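Local coordinates for protein 2-aminomuconate 6-semialdehyde dehydrogenase (Burkholderia cenocepacia, PDB 4U3W) that probably oxidises 2-aminomuconate 6-semialdehyde to 2-aminomuconate with a nicotinamide cofactor as hydride acceptor, at residues Ala34-Pro40 with Ala51-Ala56; Ala105-Thr110 with Glu200-Ser204; Leu363-Gly368 with Leu398-Cys404. All coordinates share one frame; numbering follows the deposited sequence.

Interaction 1. Residues Ala34-Pro40 with Ala51-Ala56; sequences ASGTTFP and ADVCEA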
loop_
_atom_site.group_PDB
_atom_site.type_symbol
_atom_site.label_atom_id
_atom_site.label_comp_id
_atom_site.label_asym_id
_atom_site.label_seq_id
_atom_site.Cartn_x
_atom_site.Cartn_y
_atom_site.Cartn_z
ATOM N N ALA A 34 -12.556 -26.304 37.064
ATOM C CA ALA A 34 -11.682 -27.477 37.084
ATOM C C ALA A 34 -12.162 -28.516 36.083
ATOM O O ALA A 34 -13.034 -28.236 35.274
ATOM C CB ALA A 34 -11.615 -28.099 38.532
ATOM N N SER A 35 -11.520 -29.679 36.042
ATOM C CA SER A 35 -12.124 -30.808 35.303
ATOM C C SER A 35 -11.871 -32.072 36.127
ATOM O O SER A 35 -11.374 -31.970 37.238
ATOM C CB SER A 35 -11.568 -30.898 33.878
ATOM O OG SER A 35 -10.143 -30.978 33.887
ATOM N N GLY A 36 -12.236 -33.248 35.615
ATOM C CA GLY A 36 -12.293 -34.464 36.419
ATOM C C GLY A 36 -10.985 -35.213 36.548
ATOM O O GLY A 36 -10.975 -36.238 37.174
ATOM N N THR A 37 -9.895 -34.739 35.932
ATOM C CA THR A 37 -8.572 -35.353 36.224
ATOM C C THR A 37 -7.527 -34.210 36.197
ATOM O O THR A 37 -7.798 -33.108 35.619
ATOM C CB THR A 37 -8.116 -36.438 35.188
ATOM O OG1 THR A 37 -7.848 -35.778 33.938
ATOM C CG2 THR A 37 -9.169 -37.523 34.961
ATOM N N THR A 38 -6.368 -34.452 36.830
ATOM C CA THR A 38 -5.286 -33.454 36.872
ATOM C C THR A 38 -3.908 -34.106 36.593
ATOM O O THR A 38 -3.800 -35.319 36.617
ATOM C CB THR A 38 -5.203 -32.762 38.234
ATOM O OG1 THR A 38 -4.786 -33.715 39.227
ATOM C CG2 THR A 38 -6.590 -32.185 38.650
ATOM N N PHE A 39 -2.878 -33.299 36.328
ATOM C CA PHE A 39 -1.511 -33.835 36.144
ATOM C C PHE A 39 -0.533 -32.853 36.830
ATOM O O PHE A 39 -0.853 -31.680 36.988
ATOM C CB PHE A 39 -1.158 -34.023 34.656
ATOM C CG PHE A 39 -1.176 -32.749 33.840
ATOM C CD1 PHE A 39 -0.020 -31.969 33.659
ATOM C CD2 PHE A 39 -2.341 -32.341 33.214
ATOM C CE1 PHE A 39 -0.060 -30.816 32.895
ATOM C CE2 PHE A 39 -2.389 -31.217 32.443
ATOM C CZ PHE A 39 -1.222 -30.428 32.252
ATOM N N PRO A 40 0.645 -33.334 37.275
ATOM C CA PRO A 40 1.512 -32.416 38.033
ATOM C C PRO A 40 2.328 -31.474 37.115
ATOM O O PRO A 40 2.688 -31.804 35.973
ATOM C CB PRO A 40 2.475 -33.357 38.808
ATOM C CG PRO A 40 1.969 -34.701 38.659
ATOM C CD PRO A 40 1.086 -34.733 37.410
ATOM N N ALA A 51 2.534 -27.378 41.064
ATOM C CA ALA A 51 1.071 -27.303 41.018
ATOM C C ALA A 51 0.479 -28.551 40.436
ATOM O O ALA A 51 1.195 -29.377 39.824
ATOM C CB ALA A 51 0.623 -26.077 40.145
ATOM N N ASP A 52 -0.832 -28.699 40.618
ATOM C CA ASP A 52 -1.621 -29.627 39.801
ATOM C C ASP A 52 -2.376 -28.831 38.722
ATOM O O ASP A 52 -2.858 -27.748 38.987
ATOM C CB ASP A 52 -2.629 -30.407 40.640
ATOM C CG ASP A 52 -1.966 -31.247 41.714
ATOM O OD1 ASP A 52 -1.298 -32.242 41.351
ATOM O OD2 ASP A 52 -2.093 -30.881 42.901
ATOM N N VAL A 53 -2.500 -29.425 37.540
ATOM C CA VAL A 53 -3.063 -28.767 36.362
ATOM C C VAL A 53 -4.264 -29.589 35.936
ATOM O O VAL A 53 -4.166 -30.826 35.809
ATOM C CB VAL A 53 -2.044 -28.716 35.202
ATOM C CG1 VAL A 53 -2.535 -27.797 34.094
ATOM C CG2 VAL A 53 -0.635 -28.220 35.694
ATOM N N CYS A 54 -5.400 -28.943 35.721
ATOM C CA CYS A 54 -6.569 -29.685 35.250
ATOM C C CYS A 54 -6.383 -30.147 33.798
ATOM O O CYS A 54 -5.827 -29.431 32.960
ATOM C CB CYS A 54 -7.830 -28.803 35.369
ATOM S SG CYS A 54 -8.209 -28.449 37.086
ATOM N N GLU A 55 -6.939 -31.291 33.453
ATOM C CA GLU A 55 -6.821 -31.808 32.081
ATOM C C GLU A 55 -8.149 -31.763 31.323
ATOM O O GLU A 55 -9.117 -32.482 31.716
ATOM C CB GLU A 55 -6.333 -33.255 32.143
ATOM C CG GLU A 55 -6.282 -33.978 30.803
ATOM C CD GLU A 55 -5.009 -33.608 29.993
ATOM O OE1 GLU A 55 -3.903 -33.480 30.571
ATOM O OE2 GLU A 55 -5.153 -33.394 28.785
ATOM N N ALA A 56 -8.247 -31.002 30.238
ATOM C CA ALA A 56 -9.573 -30.905 29.553
ATOM C C ALA A 56 -9.881 -32.116 28.634
ATOM O O ALA A 56 -9.081 -32.453 27.746
ATOM C CB ALA A 56 -9.652 -29.614 28.730
HETATM O O HOH W 1 -9.871 -34.948 32.191
HETATM O O HOH W 2 -2.136 -34.077 39.490
#
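Phe39 lays its ring against Val53, its pair on the adjacent strand. From CB the side chain turns so that CG sits between the backbone N and the carbonyl carbon (chi1 61°), which brings the ring back over the neighbouring strand. CD2 passes beside the Val53 carbonyl O, and CD2 and CE2 each lie 3.3 Å from Glu55 OE1, which approaches the ring obliquely and is hydrogen-bonded to His228. Val53 CB sits over the ring face in a CH-pi contact, offset toward the rim at CZ, which meets both CB and CG1 at 3.5 Å; CE1 also nears CG2, and CD1 is more distant from CB. A beta-branched valine suits this place because its CB and both methyls broaden the surface under the ring.

The backbones join through Phe39 N to Val53 O and Val53 N to Phe39 O, both 2.8 Å, a hydrogen-bonded antiparallel pair. Glu55 N extends the ladder to Thr37 O at 3.0 Å. On the other face, a water links Thr38 OG1 to Asp52 OD1, which also forms a salt bridge with Lys49. This is the antiparallel beta hairpin of strands 38-42 and 49-54, at one edge of a four-stranded mixed sheet.

Interaction 2. Residues Ala105-Thr110 with Glu200-Ser204; sequences AEVADT and ETPSS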
loop_
_atom_site.group_PDB
_atom_site.type_symbol
_atom_site.label_atom_id
_atom_site.label_comp_id
_atom_site.label_asym_id
_atom_site.label_seq_id
_atom_site.Cartn_x
_atom_site.Cartn_y
_atom_site.Cartn_z
ATOM N N ALA A 105 6.141 -16.602 37.558
ATOM C CA ALA A 105 5.447 -17.753 36.972
ATOM C C ALA A 105 6.270 -18.300 35.793
ATOM O O ALA A 105 6.499 -19.493 35.685
ATOM C CB ALA A 105 4.035 -17.339 36.499
ATOM N N GLU A 106 6.749 -17.403 34.932
ATOM C CA GLU A 106 7.504 -17.810 33.770
ATOM C C GLU A 106 8.811 -18.477 34.193
ATOM O O GLU A 106 9.161 -19.551 33.683
ATOM C CB GLU A 106 7.795 -16.599 32.865
ATOM C CG GLU A 106 8.210 -16.961 31.446
ATOM C CD GLU A 106 7.002 -17.365 30.572
ATOM O OE1 GLU A 106 6.009 -17.880 31.105
ATOM O OE2 GLU A 106 7.046 -17.163 29.349
ATOM N N VAL A 107 9.528 -17.848 35.129
ATOM C CA VAL A 107 10.750 -18.432 35.694
ATOM C C VAL A 107 10.493 -19.811 36.348
ATOM O O VAL A 107 11.280 -20.771 36.165
ATOM C CB VAL A 107 11.378 -17.469 36.745
ATOM C CG1 VAL A 107 12.501 -18.134 37.460
ATOM C CG2 VAL A 107 11.866 -16.156 36.031
ATOM N N ALA A 108 9.404 -19.920 37.100
ATOM C CA ALA A 108 9.138 -21.193 37.808
ATOM C C ALA A 108 8.915 -22.343 36.817
ATOM O O ALA A 108 9.450 -23.442 37.016
ATOM C CB ALA A 108 7.933 -21.045 38.740
ATOM N N ASP A 109 8.145 -22.082 35.740
ATOM C CA ASP A 109 7.866 -23.071 34.696
ATOM C C ASP A 109 9.076 -23.438 33.833
ATOM O O ASP A 109 9.231 -24.600 33.444
ATOM C CB ASP A 109 6.760 -22.556 33.764
ATOM C CG ASP A 109 5.356 -22.749 34.332
ATOM O OD1 ASP A 109 5.191 -23.154 35.514
ATOM O OD2 ASP A 109 4.411 -22.390 33.588
ATOM N N THR A 110 9.905 -22.459 33.492
ATOM C CA THR A 110 10.965 -22.698 32.511
ATOM C C THR A 110 12.400 -22.713 33.042
ATOM O O THR A 110 13.270 -23.204 32.355
ATOM C CB THR A 110 10.959 -21.650 31.415
ATOM O OG1 THR A 110 11.330 -20.378 31.984
ATOM C CG2 THR A 110 9.534 -21.605 30.774
ATOM N N GLU A 200 3.776 -28.334 29.692
ATOM C CA GLU A 200 4.963 -28.030 30.489
ATOM C C GLU A 200 4.943 -26.644 31.131
ATOM O O GLU A 200 5.672 -26.396 32.135
ATOM C CB GLU A 200 6.243 -28.091 29.625
ATOM C CG GLU A 200 6.573 -29.475 29.048
ATOM C CD GLU A 200 6.993 -30.474 30.137
ATOM O OE1 GLU A 200 7.306 -30.077 31.290
ATOM O OE2 GLU A 200 7.015 -31.667 29.824
ATOM N N THR A 201 4.208 -25.723 30.486
ATOM C CA THR A 201 4.249 -24.307 30.878
ATOM C C THR A 201 2.872 -23.663 30.943
ATOM O O THR A 201 2.506 -22.778 30.122
ATOM C CB THR A 201 5.208 -23.486 29.895
ATOM O OG1 THR A 201 4.738 -23.606 28.543
ATOM C CG2 THR A 201 6.636 -24.071 29.958
ATOM N N PRO A 202 2.087 -24.069 31.959
ATOM C CA PRO A 202 0.720 -23.578 32.114
ATOM C C PRO A 202 0.571 -22.241 32.869
ATOM O O PRO A 202 -0.516 -21.674 32.830
ATOM C CB PRO A 202 0.059 -24.705 32.943
ATOM C CG PRO A 202 1.211 -25.223 33.821
ATOM C CD PRO A 202 2.395 -25.192 32.882
ATOM N N SER A 203 1.594 -21.810 33.613
ATOM C CA SER A 203 1.377 -20.810 34.676
ATOM C C SER A 203 1.144 -19.390 34.175
ATOM O O SER A 203 0.194 -18.724 34.635
ATOM C CB SER A 203 2.559 -20.791 35.669
ATOM O OG SER A 203 2.717 -22.121 36.186
ATOM N N SER A 204 2.006 -18.894 33.275
ATOM C CA SER A 204 1.819 -17.522 32.794
ATOM C C SER A 204 0.551 -17.374 31.939
ATOM O O SER A 204 -0.116 -16.317 31.981
ATOM C CB SER A 204 3.067 -17.014 32.036
ATOM O OG SER A 204 3.273 -17.646 30.774
HETATM O O HOH W 3 4.302 -20.236 32.049
#
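Asp109, in the last turn of helix 99-110, points its carboxylate at the beginning of helix 203-214, which follows strand 192-196 in the Rossmann-like part of the aldehyde dehydrogenase fold.

Direct hydrogen bonds carry most of the contact. Asp109 OD2 accepts from Ser203 N at 2.9 Å through its syn lone pair, and the bond is fairly straight (160° at the hydrogen). Asp109 OD1 accepts from Ser203 OG at 2.8 Å, a little out of the carboxylate plane, and also from Asn41 ND2. Two bonds to one serine fix the rotation of the carboxylate, and its charge is probably favoured by the amino-terminal end of the helix. Glu106 turns its side chain toward Ser204 by setting CG anti to the backbone N (chi1 -163°) and bending at its second torsion. Its OE1 then takes the Ser204 hydroxyl proton at 2.8 Å, while OE2 accepts from Leu176 N, so one carboxylate spans the starts of two helices. Serine suits both positions, since its short side chain brings a donor close to the backbone.

Apolar contacts are small and fit the close approach of the backbones. Ala105 CB rests on Ser203 CB at 3.8 Å, and the methyls of Thr110 and Thr201 meet. Beside them Glu200, together with Leu42, belongs to a magnesium site.

One water completes the buried polar network: it donates to Asp109 OD2 at 2.6 Å and to Glu106 OE1 at 3.1 Å, and accepts from Ser204 N at 2.9 Å.

Interaction 3. Residues Leu363-Gly368 with Leu398-Cys404; sequences LAVEEG and LPDSARC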
loop_
_atom_site.group_PDB
_atom_site.type_symbol
_atom_site.label_atom_id
_atom_site.label_comp_id
_atom_site.label_asym_id
_atom_site.label_seq_id
_atom_site.Cartn_x
_atom_site.Cartn_y
_atom_site.Cartn_z
ATOM N N LEU A 363 24.732 -39.597 19.855
ATOM C CA LEU A 363 24.763 -39.840 18.402
ATOM C C LEU A 363 25.868 -39.043 17.675
ATOM O O LEU A 363 26.531 -39.593 16.786
ATOM C CB LEU A 363 23.405 -39.517 17.775
ATOM C CG LEU A 363 23.352 -39.688 16.262
ATOM C CD1 LEU A 363 23.648 -41.117 15.839
ATOM C CD2 LEU A 363 22.050 -39.187 15.669
ATOM N N ALA A 364 26.064 -37.762 18.037
ATOM C CA ALA A 364 27.136 -36.948 17.433
ATOM C C ALA A 364 28.480 -37.625 17.605
ATOM O O ALA A 364 29.268 -37.720 16.649
ATOM C CB ALA A 364 27.189 -35.523 18.034
ATOM N N VAL A 365 28.743 -38.126 18.805
ATOM C CA VAL A 365 29.999 -38.846 19.040
ATOM C C VAL A 365 30.138 -40.117 18.133
ATOM O O VAL A 365 31.225 -40.379 17.580
ATOM C CB VAL A 365 30.144 -39.260 20.547
ATOM C CG1 VAL A 365 31.318 -40.203 20.736
ATOM C CG2 VAL A 365 30.330 -38.041 21.418
ATOM N N GLU A 366 29.064 -40.909 17.988
ATOM C CA GLU A 366 29.114 -42.067 17.067
ATOM C C GLU A 366 29.333 -41.642 15.593
ATOM O O GLU A 366 29.957 -42.370 14.819
ATOM C CB GLU A 366 27.837 -42.923 17.198
ATOM N N GLU A 367 28.825 -40.462 15.210
ATOM C CA GLU A 367 28.965 -39.986 13.839
ATOM C C GLU A 367 30.355 -39.370 13.617
ATOM O O GLU A 367 30.653 -38.908 12.509
ATOM C CB GLU A 367 27.867 -38.955 13.469
ATOM C CG GLU A 367 26.464 -39.535 13.411
ATOM C CD GLU A 367 25.405 -38.615 12.802
ATOM O OE1 GLU A 367 25.264 -37.437 13.220
ATOM O OE2 GLU A 367 24.674 -39.105 11.907
ATOM N N GLY A 368 31.194 -39.354 14.660
ATOM C CA GLY A 368 32.578 -38.906 14.513
ATOM C C GLY A 368 32.897 -37.456 14.879
ATOM O O GLY A 368 33.939 -36.911 14.467
ATOM N N LEU A 398 31.858 -33.011 11.541
ATOM C CA LEU A 398 30.770 -33.779 10.912
ATOM C C LEU A 398 30.485 -33.308 9.467
ATOM O O LEU A 398 30.517 -32.112 9.186
ATOM C CB LEU A 398 29.509 -33.674 11.768
ATOM C CG LEU A 398 29.628 -34.237 13.188
ATOM C CD1 LEU A 398 28.369 -33.917 14.005
ATOM C CD2 LEU A 398 29.832 -35.770 13.112
ATOM N N PRO A 399 30.198 -34.248 8.550
ATOM C CA PRO A 399 29.847 -33.896 7.166
ATOM C C PRO A 399 28.408 -33.384 7.077
ATOM O O PRO A 399 27.639 -33.697 7.987
ATOM C CB PRO A 399 30.009 -35.224 6.412
ATOM C CG PRO A 399 29.675 -36.281 7.461
ATOM C CD PRO A 399 30.268 -35.721 8.752
ATOM N N ASP A 400 28.065 -32.665 6.007
ATOM C CA ASP A 400 26.736 -32.059 5.848
ATOM C C ASP A 400 25.598 -33.087 5.896
ATOM O O ASP A 400 24.427 -32.756 6.201
ATOM C CB ASP A 400 26.681 -31.271 4.520
ATOM C CG ASP A 400 27.503 -29.966 4.566
ATOM O OD1 ASP A 400 28.149 -29.683 5.601
ATOM O OD2 ASP A 400 27.486 -29.217 3.561
ATOM N N SER A 401 25.954 -34.346 5.645
ATOM C CA SER A 401 25.009 -35.455 5.610
ATOM C C SER A 401 24.686 -36.059 6.975
ATOM O O SER A 401 23.779 -36.891 7.085
ATOM C CB SER A 401 25.583 -36.553 4.718
ATOM O OG SER A 401 26.803 -36.978 5.289
ATOM N N ALA A 402 25.440 -35.688 8.009
ATOM C CA ALA A 402 25.260 -36.321 9.328
ATOM C C ALA A 402 23.897 -35.961 9.942
ATOM O O ALA A 402 23.378 -34.851 9.733
ATOM C CB ALA A 402 26.379 -35.933 10.274
ATOM N N ARG A 403 23.297 -36.925 10.664
ATOM C CA ARG A 403 22.002 -36.677 11.297
ATOM C C ARG A 403 22.107 -35.498 12.290
ATOM O O ARG A 403 21.182 -34.700 12.422
ATOM C CB ARG A 403 21.463 -37.940 11.990
ATOM C CG ARG A 403 21.211 -39.126 11.035
ATOM C CD ARG A 403 20.655 -40.341 11.812
ATOM N NE ARG A 403 19.543 -39.870 12.630
ATOM C CZ ARG A 403 19.121 -40.444 13.748
ATOM N NH1 ARG A 403 19.710 -41.530 14.218
ATOM N NH2 ARG A 403 18.110 -39.910 14.397
ATOM N N CYS A 404 23.233 -35.378 12.975
ATOM C CA CYS A 404 23.343 -34.352 14.008
ATOM C C CYS A 404 23.467 -32.940 13.466
ATOM O O CYS A 404 23.305 -32.003 14.248
ATOM C CB CYS A 404 24.528 -34.645 14.948
ATOM S SG CYS A 404 24.085 -36.013 16.120
#
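Cys404 SG lies at the apolar centre, against Ala364 CB at 3.7 Å and Leu363 CG at 3.8 Å. Alanine lets the helix come this near, and Cys404 SG also lies 3.3 Å from Ala364 N. Leu398 closes the same patch from the other end of its segment: its CD2 methyl reaches Glu367 CB and the Glu367 carbonyl at the end of the helix, while CD1 lies more loosely by Ala364 CB.

Leu363 CD2 sits over one face of the Arg403 guanidinium, 3.6 Å from NH1, offset toward its rim. The arginine chain bends at its third torsion to lie across the leucine, and its NE forms a salt bridge with Glu407.

At the polar edge stands Glu367. With CG anti to its own carbonyl carbon (chi1 -67°), the chain runs out extended and delivers both carboxylate oxygens to successive backbone N-H groups. OE2 accepts from Arg403 N and OE1 from Cys404 N, each at 2.9 Å and each through a syn lone pair. This two-pronged grip fixes the rotation of the carboxylate, and glutamate has the length to span the gap. Ala402 CB packs beside OE1.

The helix ends here in a Schellman motif, with Gly368 at positive phi (97°), a conformation glycine adopts readily. The contact thus joins the carboxyl end of helix 351-366 to Leu398 and to the amino-terminal start of the short, weakly bonded helix 403-406, where a carboxylate on the N-H groups probably suits the helix end, beside the seven-stranded sheet of the aldehyde dehydrogenase fold.

Overall arrangement
The three contacts hold different elements. Interaction 2 is the buried one, about 15 Å from the chain centre; interactions 1 and 3 lie farther out, at 25 and 27 Å between centres, and are only partly buried. Their chemistry follows: a backbone ladder and one aromatic face pair two strands in interaction 1, carboxylates and a water bind serine and backbone donors in interaction 2, and interaction 3 combines an apolar patch with a single carboxylate. Interactions 2 and 3 share the use of acidic side chains on backbone N-H groups. Interactions 1 and 2 are neighbours, touching where Val53 CG2 meets Pro202 CG at 4.0 Å, whereas interaction 3 stands apart, its nearest atoms about 21 Å from interaction 2.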